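Side-chain contacts in replication protein B (Plasmid RSF1010, PDB 3H20), which acts as a primase, synthesising the short primers from which replication of the plasmid DNA is started: residues Gly11-Ala16 / Val61-Ala66; Lys15-Glu20 / Pro94-Glu99; Arg37-Ala42 / Pro49-Met54; Gly72-Asp77 / Gly121-Thr126. All blocks are in the same frame, centred on the assembly; numbering follows the deposited sequence.

Contact 1 (Gly11-Ala16 / Val61-Ala66); sequences GRQLKA and VYIRPA. With DPO (diphosphate), chain E.
Two flat groups matter here: the carboxamide of Gln-13, whose NE2 lies 3.4 Å from Ile-63 CG2, and the phenol ring of Tyr-62, which meets the bound diphosphate at its edge, with DPO O3 in the ring plane and O2 close to it. The hydroxyl does the binding, Tyr-62 OH donating to DPO O2 at 2.6 Å. Asn-151, Lys-153 and Arg-145 bind the same diphosphate. With a phenylalanine in its place, DPO O2 would probably lose its phenol donor, and the pocket would be left to the arginine, lysine and asparagine.

Tyr-62 and Ile-63 are neighbours on strand 59-65, a middle strand of an antiparallel sheet, and their side chains leave it on opposite faces: the phenol goes to the ligand pocket, the isoleucine to helix 6-17, which lies over the other side. Ile-63 CG1 is anti to the backbone N (chi1 -172°), and the straight chain beyond it carries CD1 to within 3.5 Å of Leu-14 CD2. Gln-13 is extended as well (chi1 -180°) and runs past Ile-63 in the opposing direction. Its buried amide is satisfied at both ends by the main chain, OE1 accepting from Ala-147 N and NE2 donating to Arg-145 O, so the helix grips the backbone of a residue whose guanidinium binds the diphosphate.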
loop_
_atom_site.group_PDB
_atom_site.type_symbol
_atom_site.label_atom_id
_atom_site.label_comp_id
_atom_site.label_asym_id
_atom_site.label_seq_id
_atom_site.Cartn_x
_atom_site.Cartn_y
_atom_site.Cartn_z
ATOM N N GLY A 11 -26.775 15.418 10.903
ATOM C CA GLY A 11 -26.334 16.621 11.620
ATOM C C GLY A 11 -25.424 16.337 12.811
ATOM O O GLY A 11 -24.382 16.976 12.950
ATOM N N ARG A 12 -25.820 15.394 13.674
ATOM C CA ARG A 12 -24.975 14.975 14.806
ATOM C C ARG A 12 -23.670 14.312 14.383
ATOM O O ARG A 12 -22.638 14.564 15.003
ATOM C CB ARG A 12 -25.715 14.033 15.761
ATOM C CG ARG A 12 -26.810 14.689 16.567
ATOM C CD ARG A 12 -27.561 13.667 17.427
ATOM N NE ARG A 12 -28.653 14.332 18.137
ATOM C CZ ARG A 12 -29.505 13.742 18.973
ATOM N NH1 ARG A 12 -29.425 12.438 19.230
ATOM N NH2 ARG A 12 -30.446 14.466 19.564
ATOM N N GLN A 13 -23.716 13.470 13.342
ATOM C CA GLN A 13 -22.504 12.791 12.845
ATOM C C GLN A 13 -21.481 13.783 12.273
ATOM O O GLN A 13 -20.293 13.714 12.611
ATOM C CB GLN A 13 -22.832 11.668 11.835
ATOM C CG GLN A 13 -21.577 10.922 11.291
ATOM C CD GLN A 13 -21.865 9.602 10.561
ATOM O OE1 GLN A 13 -22.976 9.049 10.622
ATOM N NE2 GLN A 13 -20.832 9.064 9.892
ATOM N N LEU A 14 -21.941 14.701 11.419
ATOM C CA LEU A 14 -21.078 15.775 10.879
ATOM C C LEU A 14 -20.436 16.647 11.967
ATOM O O LEU A 14 -19.252 16.993 11.864
ATOM C CB LEU A 14 -21.835 16.673 9.878
ATOM C CG LEU A 14 -22.520 16.004 8.672
ATOM C CD1 LEU A 14 -23.298 17.026 7.824
ATOM C CD2 LEU A 14 -21.531 15.237 7.806
ATOM N N LYS A 15 -21.204 17.009 12.994
ATOM C CA LYS A 15 -20.659 17.808 14.093
ATOM C C LYS A 15 -19.587 17.029 14.844
ATOM O O LYS A 15 -18.529 17.586 15.161
ATOM C CB LYS A 15 -21.753 18.282 15.065
ATOM C CG LYS A 15 -21.214 19.109 16.269
ATOM C CD LYS A 15 -22.317 19.390 17.287
ATOM C CE LYS A 15 -21.758 19.702 18.675
ATOM N NZ LYS A 15 -22.855 20.112 19.598
ATOM N N ALA A 16 -19.857 15.744 15.111
ATOM C CA ALA A 16 -18.932 14.899 15.874
ATOM C C ALA A 16 -17.645 14.655 15.088
ATOM O O ALA A 16 -16.545 14.574 15.665
ATOM C CB ALA A 16 -19.590 13.575 16.226
ATOM N N VAL A 61 -24.711 4.527 1.349
ATOM C CA VAL A 61 -24.230 5.901 1.517
ATOM C C VAL A 61 -23.038 5.927 2.485
ATOM O O VAL A 61 -23.148 5.506 3.647
ATOM C CB VAL A 61 -25.352 6.856 2.028
ATOM C CG1 VAL A 61 -24.878 8.325 2.031
ATOM C CG2 VAL A 61 -26.638 6.701 1.184
ATOM N N TYR A 62 -21.914 6.445 1.997
ATOM C CA TYR A 62 -20.642 6.421 2.711
ATOM C C TYR A 62 -20.104 7.833 2.929
ATOM O O TYR A 62 -20.490 8.776 2.221
ATOM C CB TYR A 62 -19.605 5.621 1.922
ATOM C CG TYR A 62 -19.954 4.164 1.690
ATOM C CD1 TYR A 62 -19.618 3.186 2.628
ATOM C CD2 TYR A 62 -20.603 3.766 0.531
ATOM C CE1 TYR A 62 -19.928 1.835 2.410
ATOM C CE2 TYR A 62 -20.920 2.428 0.307
ATOM C CZ TYR A 62 -20.579 1.471 1.250
ATOM O OH TYR A 62 -20.904 0.152 1.015
ATOM N N ILE A 63 -19.207 7.976 3.905
ATOM C CA ILE A 63 -18.692 9.300 4.294
ATOM C C ILE A 63 -17.256 9.208 4.816
ATOM O O ILE A 63 -16.866 8.216 5.461
ATOM C CB ILE A 63 -19.633 10.044 5.326
ATOM C CG1 ILE A 63 -19.167 11.495 5.547
ATOM C CG2 ILE A 63 -19.693 9.304 6.690
ATOM C CD1 ILE A 63 -20.076 12.326 6.449
ATOM N N ARG A 64 -16.467 10.223 4.479
ATOM C CA ARG A 64 -15.129 10.407 5.037
ATOM C C ARG A 64 -14.791 11.895 4.951
ATOM O O ARG A 64 -15.421 12.625 4.171
ATOM C CB ARG A 64 -14.083 9.573 4.275
ATOM C CG ARG A 64 -13.888 9.980 2.807
ATOM C CD ARG A 64 -12.919 9.063 2.058
ATOM N NE ARG A 64 -12.800 9.480 0.661
ATOM C CZ ARG A 64 -12.352 8.726 -0.340
ATOM N NH1 ARG A 64 -11.938 7.480 -0.131
ATOM N NH2 ARG A 64 -12.311 9.229 -1.573
ATOM N N PRO A 65 -13.804 12.351 5.746
ATOM C CA PRO A 65 -13.305 13.714 5.549
ATOM C C PRO A 65 -12.768 13.899 4.131
ATOM O O PRO A 65 -12.232 12.949 3.535
ATOM C CB PRO A 65 -12.183 13.839 6.595
ATOM C CG PRO A 65 -12.549 12.814 7.663
ATOM C CD PRO A 65 -13.123 11.667 6.867
ATOM N N ALA A 66 -12.946 15.097 3.580
ATOM C CA ALA A 66 -12.453 15.392 2.239
ATOM C C ALA A 66 -10.930 15.301 2.194
ATOM O O ALA A 66 -10.265 15.475 3.213
ATOM C CB ALA A 66 -12.920 16.771 1.786
HETATM P P1 DPO E . -19.389 -1.970 3.682
HETATM O O1 DPO E . -18.360 -3.198 3.848
HETATM O O2 DPO E . -19.488 -1.630 2.215
HETATM O O3 DPO E . -18.990 -0.891 4.666
HETATM O O4 DPO E . -20.794 -2.627 4.145
HETATM P P2 DPO E . -20.975 -3.402 5.553
HETATM O O5 DPO E . -20.133 -4.649 5.417
HETATM O O6 DPO E . -20.492 -2.404 6.586
HETATM O O7 DPO E . -22.452 -3.694 5.617
#

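Contact 2 (Lys15-Glu20 / Pro94-Glu99); sequences KAMGCE and PALVVE
Leu-96 is the residue most buried here, and it meets Ala-16 and Met-17 at the end of helix 6-17. Its CG sits between the backbone N and the carbonyl carbon (chi1 56°), a setting that turns both methyls to the helix. CD2 lies 3.7 Å from Met-17 CG and CD1 lies 4.0 Å from that same Met-17 CG, so the methionine's second methylene, CG, rests against both prongs of the fork. The two side chains meet at a slant.

Ala-16, second in buried surface, points toward the strand. Its CB is 4.1 Å from Leu-96 CD2 and 3.9 Å from Ala-95 O, and with no longer side chain in between, the CA atoms of Ala-16 and Leu-96 come within 6.4 Å. Met-17 is bent at chi3 (82°), its far end turning to Pro-65 and Ile-63 of strand 59-65. Just beyond it, Gly-18 leaves the helix with positive phi.

Ala-95 and Leu-96 both face Trp-108 of strand 104-110, a classic beta bulge, where strand 96-99 enters the second antiparallel sheet; the Trp-108 side chain also touches both Leu-96 and Met-17. Apart from the Ala-16 methyl resting on a main-chain carbonyl, Ala-95 O, what joins helix and strand is methyl and methylene contact between buried residues. Such contact depends on shape and exclusion of water rather than on bond direction, and the small size of Ala-16 is what allows the helix to lie this close to the strand.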
loop_
_atom_site.group_PDB
_atom_site.type_symbol
_atom_site.label_atom_id
_atom_site.label_comp_id
_atom_site.label_asym_id
_atom_site.label_seq_id
_atom_site.Cartn_x
_atom_site.Cartn_y
_atom_site.Cartn_z
ATOM N N LYS A 15 -21.204 17.009 12.994
ATOM C CA LYS A 15 -20.659 17.808 14.093
ATOM C C LYS A 15 -19.587 17.029 14.844
ATOM O O LYS A 15 -18.529 17.586 15.161
ATOM C CB LYS A 15 -21.753 18.282 15.065
ATOM C CG LYS A 15 -21.214 19.109 16.269
ATOM C CD LYS A 15 -22.317 19.390 17.287
ATOM C CE LYS A 15 -21.758 19.702 18.675
ATOM N NZ LYS A 15 -22.855 20.112 19.598
ATOM N N ALA A 16 -19.857 15.744 15.111
ATOM C CA ALA A 16 -18.932 14.899 15.874
ATOM C C ALA A 16 -17.645 14.655 15.088
ATOM O O ALA A 16 -16.545 14.574 15.665
ATOM C CB ALA A 16 -19.590 13.575 16.226
ATOM N N MET A 17 -17.787 14.516 13.775
ATOM C CA MET A 17 -16.623 14.380 12.889
ATOM C C MET A 17 -15.860 15.702 12.831
ATOM O O MET A 17 -14.632 15.720 12.875
ATOM C CB MET A 17 -17.039 13.899 11.504
ATOM C CG MET A 17 -17.458 12.406 11.478
ATOM S SD MET A 17 -18.037 11.870 9.853
ATOM C CE MET A 17 -16.472 11.552 9.030
ATOM N N GLY A 18 -16.597 16.805 12.746
ATOM C CA GLY A 18 -16.019 18.130 12.894
ATOM C C GLY A 18 -15.352 18.752 11.682
ATOM O O GLY A 18 -14.835 19.870 11.784
ATOM N N CYS A 19 -15.359 18.057 10.544
ATOM C CA CYS A 19 -14.711 18.573 9.331
ATOM C C CYS A 19 -15.500 19.712 8.689
ATOM O O CYS A 19 -16.734 19.788 8.822
ATOM C CB CYS A 19 -14.528 17.468 8.284
ATOM S SG CYS A 19 -14.018 15.881 8.935
ATOM N N GLU A 20 -14.783 20.584 7.983
ATOM C CA GLU A 20 -15.424 21.583 7.129
ATOM C C GLU A 20 -15.988 20.950 5.858
ATOM O O GLU A 20 -17.073 21.329 5.404
ATOM C CB GLU A 20 -14.452 22.715 6.779
ATOM C CG GLU A 20 -13.978 23.526 7.987
ATOM C CD GLU A 20 -15.065 24.416 8.591
ATOM O OE1 GLU A 20 -16.159 24.562 7.982
ATOM O OE2 GLU A 20 -14.818 24.985 9.679
ATOM N N PRO A 94 -13.805 6.560 21.317
ATOM C CA PRO A 94 -14.336 6.976 20.014
ATOM C C PRO A 94 -14.835 8.418 20.041
ATOM O O PRO A 94 -15.438 8.843 21.027
ATOM C CB PRO A 94 -15.508 6.018 19.797
ATOM C CG PRO A 94 -15.136 4.798 20.562
ATOM C CD PRO A 94 -14.385 5.284 21.769
ATOM N N ALA A 95 -14.584 9.156 18.965
ATOM C CA ALA A 95 -15.228 10.447 18.755
ATOM C C ALA A 95 -16.665 10.276 18.277
ATOM O O ALA A 95 -17.516 11.133 18.516
ATOM C CB ALA A 95 -14.431 11.281 17.762
ATOM N N LEU A 96 -16.929 9.164 17.599
ATOM C CA LEU A 96 -18.298 8.732 17.339
ATOM C C LEU A 96 -18.359 7.236 17.049
ATOM O O LEU A 96 -17.373 6.639 16.616
ATOM C CB LEU A 96 -18.894 9.519 16.170
ATOM C CG LEU A 96 -18.114 9.474 14.854
ATOM C CD1 LEU A 96 -19.063 9.457 13.666
ATOM C CD2 LEU A 96 -17.152 10.648 14.761
ATOM N N VAL A 97 -19.520 6.639 17.291
ATOM C CA VAL A 97 -19.730 5.215 17.000
ATOM C C VAL A 97 -20.963 5.063 16.111
ATOM O O VAL A 97 -22.013 5.650 16.389
ATOM C CB VAL A 97 -19.924 4.387 18.309
ATOM C CG1 VAL A 97 -20.214 2.894 18.005
ATOM C CG2 VAL A 97 -18.694 4.499 19.217
ATOM N N VAL A 98 -20.822 4.261 15.055
ATOM C CA VAL A 98 -21.898 3.971 14.119
ATOM C C VAL A 98 -22.154 2.456 14.086
ATOM O O VAL A 98 -21.220 1.656 13.926
ATOM C CB VAL A 98 -21.554 4.529 12.703
ATOM C CG1 VAL A 98 -22.492 3.967 11.627
ATOM C CG2 VAL A 98 -21.593 6.088 12.694
ATOM N N GLU A 99 -23.412 2.065 14.267
ATOM C CA GLU A 99 -23.817 0.663 14.124
ATOM C C GLU A 99 -24.224 0.436 12.666
ATOM O O GLU A 99 -25.213 0.997 12.194
ATOM C CB GLU A 99 -24.970 0.328 15.074
ATOM C CG GLU A 99 -25.324 -1.185 15.161
ATOM C CD GLU A 99 -26.180 -1.530 16.389
ATOM O OE1 GLU A 99 -26.780 -0.606 16.981
ATOM O OE2 GLU A 99 -26.270 -2.731 16.755
#

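Contact 3 (Arg37-Ala42 / Pro49-Met54); sequences REWSAA and PWLKRM
Trp-39 reaches across to Trp-50 and Leu-51, and one face of its indole is covered from two residues earlier in the strand: Arg-37 CB lies 3.6 Å above the plane of the Trp-39 ring, offset toward the rim. Glu-38 turns to the other side of the strand, where it forms a salt bridge with Arg-21.

Trp-39 itself, CG anti to the carbonyl carbon (chi1 -72°), pushes the benzo edge of its indole out to helix 48-56. Its CH2 touches Trp-50 CZ3 at 3.8 Å, and the two side chains run roughly at right angles. Along the same edge Trp-39 CZ3 comes within 4.2 Å of Leu-51 CD2, the leucine passing in the opposing direction. The Trp-50 ring is backed by its own helix, Met-54 CG lying 3.5 Å above its plane near the rim.

Ser-40 then ends the strand and serves as N-cap of helix 41-46, with OG capping a backbone N in the first turn while Ser-40 N bonds to Glu-43 OE1, the reciprocal pair of a capping box. Strand 34-40 is outermost in its antiparallel sheet, and this is a strand-helix-helix connection in which the second helix folds back so that its aromatic and aliphatic side chains meet the tryptophan of the edge strand.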
loop_
_atom_site.group_PDB
_atom_site.type_symbol
_atom_site.label_atom_id
_atom_site.label_comp_id
_atom_site.label_asym_id
_atom_site.label_seq_id
_atom_site.Cartn_x
_atom_site.Cartn_y
_atom_site.Cartn_z
ATOM N N ARG A 37 -18.963 12.625 -4.340
ATOM C CA ARG A 37 -19.081 14.088 -4.340
ATOM C C ARG A 37 -18.369 14.691 -3.134
ATOM O O ARG A 37 -18.356 14.092 -2.064
ATOM C CB ARG A 37 -20.552 14.536 -4.323
ATOM C CG ARG A 37 -21.517 13.797 -5.270
ATOM C CD ARG A 37 -21.123 13.879 -6.730
ATOM N NE ARG A 37 -20.941 15.246 -7.209
ATOM C CZ ARG A 37 -20.404 15.555 -8.385
ATOM N NH1 ARG A 37 -19.992 14.595 -9.204
ATOM N NH2 ARG A 37 -20.271 16.826 -8.746
ATOM N N GLU A 38 -17.780 15.872 -3.307
ATOM C CA GLU A 38 -17.198 16.607 -2.185
ATOM C C GLU A 38 -18.070 17.811 -1.837
ATOM O O GLU A 38 -18.357 18.655 -2.702
ATOM C CB GLU A 38 -15.760 17.056 -2.480
ATOM C CG GLU A 38 -15.060 17.671 -1.255
ATOM C CD GLU A 38 -13.771 18.396 -1.611
ATOM O OE1 GLU A 38 -12.829 17.750 -2.123
ATOM O OE2 GLU A 38 -13.704 19.622 -1.382
ATOM N N TRP A 39 -18.467 17.880 -0.566
ATOM C CA TRP A 39 -19.466 18.841 -0.077
ATOM C C TRP A 39 -19.119 19.382 1.314
ATOM O O TRP A 39 -18.629 18.630 2.159
ATOM C CB TRP A 39 -20.829 18.141 0.048
ATOM C CG TRP A 39 -21.536 17.817 -1.259
ATOM C CD1 TRP A 39 -21.472 18.515 -2.425
ATOM C CD2 TRP A 39 -22.461 16.740 -1.483
ATOM N NE1 TRP A 39 -22.279 17.924 -3.376
ATOM C CE2 TRP A 39 -22.902 16.838 -2.819
ATOM C CE3 TRP A 39 -22.957 15.699 -0.677
ATOM C CZ2 TRP A 39 -23.808 15.925 -3.383
ATOM C CZ3 TRP A 39 -23.862 14.791 -1.239
ATOM C CH2 TRP A 39 -24.279 14.919 -2.581
ATOM N N SER A 40 -19.412 20.661 1.569
ATOM C CA SER A 40 -19.413 21.175 2.951
ATOM C C SER A 40 -20.480 20.433 3.764
ATOM O O SER A 40 -21.365 19.793 3.187
ATOM C CB SER A 40 -19.685 22.688 2.981
ATOM O OG SER A 40 -20.970 22.988 2.459
ATOM N N ALA A 41 -20.393 20.501 5.090
ATOM C CA ALA A 41 -21.445 19.965 5.951
ATOM C C ALA A 41 -22.839 20.505 5.571
ATOM O O ALA A 41 -23.810 19.741 5.513
ATOM C CB ALA A 41 -21.126 20.247 7.441
ATOM N N ALA A 42 -22.929 21.810 5.292
ATOM C CA ALA A 42 -24.181 22.441 4.856
ATOM C C ALA A 42 -24.710 21.825 3.558
ATOM O O ALA A 42 -25.935 21.642 3.394
ATOM C CB ALA A 42 -23.986 23.962 4.692
ATOM N N PRO A 49 -32.398 14.998 0.627
ATOM C CA PRO A 49 -33.451 14.416 -0.211
ATOM C C PRO A 49 -32.886 13.517 -1.317
ATOM O O PRO A 49 -33.392 12.423 -1.522
ATOM C CB PRO A 49 -34.136 15.649 -0.820
ATOM C CG PRO A 49 -33.955 16.709 0.207
ATOM C CD PRO A 49 -32.527 16.467 0.705
ATOM N N TRP A 50 -31.846 13.972 -2.017
ATOM C CA TRP A 50 -31.262 13.157 -3.090
ATOM C C TRP A 50 -30.661 11.848 -2.545
ATOM O O TRP A 50 -30.850 10.785 -3.142
ATOM C CB TRP A 50 -30.225 13.945 -3.896
ATOM C CG TRP A 50 -29.637 13.155 -5.025
ATOM C CD1 TRP A 50 -30.290 12.680 -6.130
ATOM C CD2 TRP A 50 -28.280 12.724 -5.149
ATOM N NE1 TRP A 50 -29.419 11.991 -6.935
ATOM C CE2 TRP A 50 -28.177 12.007 -6.360
ATOM C CE3 TRP A 50 -27.136 12.875 -4.348
ATOM C CZ2 TRP A 50 -26.973 11.435 -6.797
ATOM C CZ3 TRP A 50 -25.933 12.309 -4.786
ATOM C CH2 TRP A 50 -25.867 11.598 -5.999
ATOM N N LEU A 51 -29.945 11.933 -1.421
ATOM C CA LEU A 51 -29.328 10.752 -0.791
ATOM C C LEU A 51 -30.368 9.714 -0.361
ATOM O O LEU A 51 -30.157 8.516 -0.542
ATOM C CB LEU A 51 -28.436 11.144 0.409
ATOM C CG LEU A 51 -27.206 12.038 0.121
ATOM C CD1 LEU A 51 -26.538 12.445 1.433
ATOM C CD2 LEU A 51 -26.197 11.357 -0.807
ATOM N N LYS A 52 -31.488 10.170 0.204
ATOM C CA LYS A 52 -32.602 9.257 0.514
ATOM C C LYS A 52 -33.200 8.604 -0.735
ATOM O O LYS A 52 -33.531 7.423 -0.714
ATOM C CB LYS A 52 -33.719 9.979 1.256
ATOM C CG LYS A 52 -33.353 10.446 2.639
ATOM C CD LYS A 52 -34.204 11.643 2.972
ATOM C CE LYS A 52 -35.238 11.311 3.999
ATOM N NZ LYS A 52 -34.711 11.662 5.343
ATOM N N ARG A 53 -33.356 9.377 -1.808
ATOM C CA ARG A 53 -33.830 8.829 -3.098
ATOM C C ARG A 53 -32.902 7.700 -3.553
ATOM O O ARG A 53 -33.352 6.589 -3.857
ATOM C CB ARG A 53 -33.916 9.938 -4.162
ATOM C CG ARG A 53 -34.189 9.449 -5.612
ATOM C CD ARG A 53 -34.420 10.627 -6.566
ATOM N NE ARG A 53 -34.717 10.202 -7.937
ATOM C CZ ARG A 53 -35.929 9.880 -8.381
ATOM N NH1 ARG A 53 -36.974 9.927 -7.560
ATOM N NH2 ARG A 53 -36.100 9.507 -9.647
ATOM N N MET A 54 -31.603 7.993 -3.573
ATOM C CA MET A 54 -30.590 7.029 -4.003
ATOM C C MET A 54 -30.574 5.765 -3.125
ATOM O O MET A 54 -30.465 4.644 -3.646
ATOM C CB MET A 54 -29.204 7.697 -4.039
ATOM C CG MET A 54 -29.023 8.755 -5.154
ATOM S SD MET A 54 -29.103 8.052 -6.820
ATOM C CE MET A 54 -30.784 8.393 -7.305
#

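Contact 4 (Gly72-Asp77 / Gly121-Thr126); sequences GLVLVD and GQIART. With SO4 (sulfate ion), chain D.
With CG1 anti to the backbone N (chi1 175°), Val-74 aims that methyl at Ala-124, while CG2, anti to the carbonyl carbon, is left for Ile-123. The fit to the alanine is tight: Val-74 CG1 lies 3.5 Å from Ala-124 CA, shorter than usual for two carbons, and 3.7 Å from its CB. Val-74 CG2 meets Ile-123 CG2 more loosely at 4.3 Å. On the Ala-124 side of this packing a water donates to Leu-75 O at 2.8 Å and to Ala-124 O at 2.7 Å, tying strand backbone to helix backbone.

Arg-125 leaves the helix on the side turned away from the strand and bends at chi3 (-63°), which folds its guanidinium back over Gly-121 O and Gln-122 CA. There NH2 gives a bent bond to Gln-122 OE1 at 2.8 Å, arriving from above the carbonyl plane. NH1 makes a weak bond to a sulfate, probably from the crystallisation liquor, which Ser-140 also binds.

Helix 117-130 is thus held against strand 73-79, outermost in the second antiparallel sheet and paired with 104-110. The helix has the long helix 179-206 as a further neighbour, Ala-186 touching Ile-123, and Leu-127, a turn further on, packs on Val-74 and Val-76.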
loop_
_atom_site.group_PDB
_atom_site.type_symbol
_atom_site.label_atom_id
_atom_site.label_comp_id
_atom_site.label_asym_id
_atom_site.label_seq_id
_atom_site.Cartn_x
_atom_site.Cartn_y
_atom_site.Cartn_z
ATOM N N GLY A 72 -7.721 14.925 12.349
ATOM C CA GLY A 72 -7.041 13.813 13.029
ATOM C C GLY A 72 -7.963 12.634 13.299
ATOM O O GLY A 72 -7.788 11.931 14.279
ATOM N N LEU A 73 -8.938 12.416 12.414
ATOM C CA LEU A 73 -9.927 11.337 12.540
ATOM C C LEU A 73 -9.445 10.039 11.908
ATOM O O LEU A 73 -8.982 10.048 10.769
ATOM C CB LEU A 73 -11.225 11.745 11.838
ATOM C CG LEU A 73 -12.484 12.026 12.653
ATOM C CD1 LEU A 73 -12.219 12.861 13.902
ATOM C CD2 LEU A 73 -13.555 12.663 11.754
ATOM N N VAL A 74 -9.546 8.939 12.647
ATOM C CA VAL A 74 -9.103 7.620 12.156
ATOM C C VAL A 74 -10.241 6.604 12.278
ATOM O O VAL A 74 -10.764 6.394 13.376
ATOM C CB VAL A 74 -7.846 7.135 12.941
ATOM C CG1 VAL A 74 -7.453 5.714 12.534
ATOM C CG2 VAL A 74 -6.675 8.086 12.682
ATOM N N LEU A 75 -10.611 5.975 11.161
ATOM C CA LEU A 75 -11.674 4.948 11.138
ATOM C C LEU A 75 -11.192 3.568 11.597
ATOM O O LEU A 75 -10.165 3.067 11.113
ATOM C CB LEU A 75 -12.272 4.812 9.721
ATOM C CG LEU A 75 -13.395 3.781 9.514
ATOM C CD1 LEU A 75 -14.662 4.193 10.252
ATOM C CD2 LEU A 75 -13.711 3.552 8.029
ATOM N N VAL A 76 -11.968 2.953 12.498
ATOM C CA VAL A 76 -11.775 1.559 12.931
ATOM C C VAL A 76 -13.059 0.752 12.634
ATOM O O VAL A 76 -14.136 1.069 13.152
ATOM C CB VAL A 76 -11.430 1.475 14.448
ATOM C CG1 VAL A 76 -10.912 0.084 14.802
ATOM C CG2 VAL A 76 -10.385 2.520 14.828
ATOM N N ASP A 77 -12.929 -0.286 11.804
ATOM C CA ASP A 77 -14.066 -0.979 11.182
ATOM C C ASP A 77 -14.259 -2.395 11.762
ATOM O O ASP A 77 -13.294 -3.009 12.222
ATOM C CB ASP A 77 -13.793 -1.069 9.669
ATOM C CG ASP A 77 -15.039 -1.364 8.847
ATOM O OD1 ASP A 77 -16.165 -1.159 9.343
ATOM O OD2 ASP A 77 -14.878 -1.814 7.690
ATOM N N GLY A 121 -2.640 6.976 8.574
ATOM C CA GLY A 121 -2.635 5.642 7.988
ATOM C C GLY A 121 -1.920 4.652 8.886
ATOM O O GLY A 121 -2.370 3.519 9.053
ATOM N N GLN A 122 -0.807 5.090 9.471
ATOM C CA GLN A 122 -0.059 4.277 10.426
ATOM C C GLN A 122 -0.905 3.969 11.652
ATOM O O GLN A 122 -0.923 2.828 12.119
ATOM C CB GLN A 122 1.250 4.972 10.822
ATOM C CG GLN A 122 2.158 4.166 11.754
ATOM C CD GLN A 122 2.946 3.062 11.048
ATOM O OE1 GLN A 122 3.136 3.089 9.828
ATOM N NE2 GLN A 122 3.418 2.093 11.821
ATOM N N ILE A 123 -1.608 4.982 12.167
ATOM C CA ILE A 123 -2.462 4.793 13.343
ATOM C C ILE A 123 -3.650 3.885 13.016
ATOM O O ILE A 123 -4.002 3.023 13.812
ATOM C CB ILE A 123 -2.917 6.152 13.975
ATOM C CG1 ILE A 123 -1.695 6.905 14.525
ATOM C CG2 ILE A 123 -3.917 5.923 15.106
ATOM C CD1 ILE A 123 -1.948 8.388 14.806
ATOM N N ALA A 124 -4.244 4.068 11.832
ATOM C CA ALA A 124 -5.334 3.194 11.382
ATOM C C ALA A 124 -4.940 1.710 11.396
ATOM O O ALA A 124 -5.704 0.865 11.876
ATOM C CB ALA A 124 -5.828 3.621 10.001
ATOM N N ARG A 125 -3.752 1.402 10.875
ATOM C CA ARG A 125 -3.229 0.038 10.900
ATOM C C ARG A 125 -2.948 -0.440 12.331
ATOM O O ARG A 125 -3.206 -1.599 12.669
ATOM C CB ARG A 125 -1.960 -0.068 10.040
ATOM C CG ARG A 125 -2.210 0.124 8.544
ATOM C CD ARG A 125 -0.988 -0.220 7.710
ATOM N NE ARG A 125 0.157 0.651 7.979
ATOM C CZ ARG A 125 0.352 1.842 7.417
ATOM N NH1 ARG A 125 -0.523 2.333 6.542
ATOM N NH2 ARG A 125 1.435 2.545 7.730
ATOM N N THR A 126 -2.424 0.463 13.161
ATOM C CA THR A 126 -2.099 0.153 14.558
ATOM C C THR A 126 -3.362 -0.189 15.355
ATOM O O THR A 126 -3.396 -1.196 16.072
ATOM C CB THR A 126 -1.274 1.312 15.214
ATOM O OG1 THR A 126 0.027 1.354 14.619
ATOM C CG2 THR A 126 -1.121 1.126 16.717
HETATM S S SO4 D . -2.332 5.246 3.942
HETATM O O1 SO4 D . -2.634 4.770 2.589
HETATM O O2 SO4 D . -0.990 4.820 4.351
HETATM O O3 SO4 D . -2.393 6.703 3.977
HETATM O O4 SO4 D . -3.310 4.685 4.861
HETATM O O HOH W 1 -8.377 0.985 11.510
#

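Contacts 1, 2 and 4 are buried, whereas contact 3 is only partly so and lies nearer the surface. Contacts 1 and 2 share helix 6-17, which packs on both antiparallel sheets: contact 1 fixes it to the sheet with the diphosphate pocket, contact 2 to the other. Contact 3 works at the edge of the first sheet, contact 4 at the edge of the second, and their nearest atoms stay about 12 Å apart. Leu-73, on the strand of contact 4, links that strand to the others, its CD2 touching Pro-65 of contact 1 and Met-17 O of contact 2. Aliphatic chains dominate contacts 1, 2 and 4, with a polar amide in 1 and a bridging water in 4; contact 3 relies on indole rings.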